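Local coordinates for foldase protein PrsA 2 (Bacillus anthracis, PDB 6VJ4) that catalyses the cis-trans isomerisation of peptidyl-proline bonds, helps secreted proteins fold outside the cell and is important for secretion of the protective antigen, at residues Phe64-Val67 / Leu68-Asn71. Numbering follows the deposited sequence.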
loop_
_atom_site.group_PDB
_atom_site.type_symbol
_atom_site.label_atom_id
_atom_site.label_comp_id
_atom_site.label_asym_id
_atom_site.label_seq_id
_atom_site.Cartn_x
_atom_site.Cartn_y
_atom_site.Cartn_z
ATOM N N PHE A 64 -19.480 -17.094 -23.238
ATOM C CA PHE A 64 -18.315 -16.600 -22.455
ATOM C C PHE A 64 -18.426 -15.084 -22.224
ATOM O O PHE A 64 -18.298 -14.646 -21.062
ATOM C CB PHE A 64 -17.007 -16.989 -23.156
ATOM C CG PHE A 64 -15.747 -16.595 -22.424
ATOM C CD1 PHE A 64 -15.258 -17.370 -21.382
ATOM C CD2 PHE A 64 -15.039 -15.461 -22.788
ATOM C CE1 PHE A 64 -14.100 -17.006 -20.711
ATOM C CE2 PHE A 64 -13.878 -15.101 -22.116
ATOM C CZ PHE A 64 -13.413 -15.874 -21.079
ATOM N N LYS A 65 -18.680 -14.314 -23.286
ATOM C CA LYS A 65 -18.771 -12.834 -23.155
ATOM C C LYS A 65 -19.912 -12.463 -22.200
ATOM O O LYS A 65 -19.692 -11.590 -21.340
ATOM C CB LYS A 65 -18.955 -12.177 -24.527
ATOM C CG LYS A 65 -17.713 -12.164 -25.409
ATOM C CD LYS A 65 -17.920 -11.459 -26.733
ATOM C CE LYS A 65 -16.645 -11.329 -27.542
ATOM N NZ LYS A 65 -15.639 -10.486 -26.854
ATOM N N ASN A 66 -21.073 -13.109 -22.348
ATOM C CA ASN A 66 -22.254 -12.817 -21.488
ATOM C C ASN A 66 -21.927 -13.138 -20.025
ATOM O O ASN A 66 -22.024 -12.212 -19.195
ATOM C CB ASN A 66 -23.505 -13.562 -21.959
ATOM C CG ASN A 66 -24.127 -12.951 -23.199
ATOM O OD1 ASN A 66 -23.988 -11.754 -23.446
ATOM N ND2 ASN A 66 -24.833 -13.762 -23.972
ATOM N N VAL A 67 -21.553 -14.387 -19.722
ATOM C CA VAL A 67 -21.226 -14.763 -18.310
ATOM C C VAL A 67 -20.152 -13.798 -17.794
ATOM O O VAL A 67 -20.279 -13.334 -16.645
ATOM C CB VAL A 67 -20.792 -16.237 -18.175
ATOM C CG1 VAL A 67 -21.954 -17.194 -18.407
ATOM C CG2 VAL A 67 -19.624 -16.582 -19.082
ATOM N N LEU A 68 -19.155 -13.496 -18.632
ATOM C CA LEU A 68 -18.065 -12.545 -18.290
ATOM C C LEU A 68 -18.686 -11.163 -18.025
ATOM O O LEU A 68 -18.309 -10.525 -17.021
ATOM C CB LEU A 68 -17.063 -12.548 -19.453
ATOM C CG LEU A 68 -15.740 -11.816 -19.231
ATOM C CD1 LEU A 68 -14.651 -12.398 -20.122
ATOM C CD2 LEU A 68 -15.886 -10.317 -19.463
ATOM N N LYS A 69 -19.643 -10.749 -18.863
ATOM C CA LYS A 69 -20.345 -9.447 -18.683
ATOM C C LYS A 69 -21.206 -9.512 -17.416
ATOM O O LYS A 69 -21.168 -8.552 -16.616
ATOM C CB LYS A 69 -21.238 -9.143 -19.892
ATOM C CG LYS A 69 -21.987 -7.816 -19.835
ATOM C CD LYS A 69 -23.169 -7.740 -20.783
ATOM C CE LYS A 69 -22.815 -8.015 -22.230
ATOM N NZ LYS A 69 -24.006 -7.916 -23.106
ATOM N N ASN A 70 -21.953 -10.613 -17.257
ATOM C CA ASN A 70 -22.870 -10.826 -16.105
ATOM C C ASN A 70 -22.066 -10.899 -14.800
ATOM O O ASN A 70 -22.612 -10.478 -13.761
ATOM C CB ASN A 70 -23.731 -12.079 -16.290
ATOM C CG ASN A 70 -24.710 -11.963 -17.441
ATOM O OD1 ASN A 70 -24.830 -10.907 -18.060
ATOM N ND2 ASN A 70 -25.413 -13.043 -17.737
ATOM N N ASN A 71 -20.829 -11.408 -14.860
ATOM C CA ASN A 71 -19.961 -11.526 -13.653
ATOM C C ASN A 71 -19.386 -10.152 -13.281
ATOM O O ASN A 71 -18.766 -10.048 -12.204
ATOM C CB ASN A 71 -18.844 -12.556 -13.845
ATOM C CG ASN A 71 -19.327 -13.989 -13.749
ATOM O OD1 ASN A 71 -20.520 -14.245 -13.596
ATOM N ND2 ASN A 71 -18.403 -14.933 -13.822
#
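Phe64 and Leu68, one helical turn apart, make the apolar contact of the short helix 64-70. Leu68 CD1 comes obliquely against the outer part of the ring, 3.4 Å from Phe64 CE2. The four-residue spacing puts both on one side of the helix, and with CG anti to the backbone N in each (chi1 -177° in Phe64) the ring and the methyl come together. There Phe79 of helix 76-95 meets both, its ring edge-to-face with that of Phe64, while Phe64 also touches Ala56 and Val67 touches Tyr60 on helix 46-60. A broad ring and a branched aliphatic chain suit this side, which faces the two neighbouring helices, with Leu68 buried and Phe64 partly exposed.

Four successive i to i+4 backbone bonds hold the helix: Leu68 N to Phe64 O (2.8 Å), Lys69 N to Lys65 O, Asn70 N to Asn66 O and Asn71 N to Val67 O (2.7 Å). The third is the straightest, at 166°; the last is more bent, at 137°.

On the polar side Asn66 and Lys69 run side by side, but Asn66 OD1 and Lys69 NZ stay 3.9 Å apart; Asn66 ND2 hydrogen-bonds Gln63 OE1. The chemistry is therefore that of an amphipathic helix, with lysines and asparagines suited to solvent and apolar groups joining it to its two neighbouring helices.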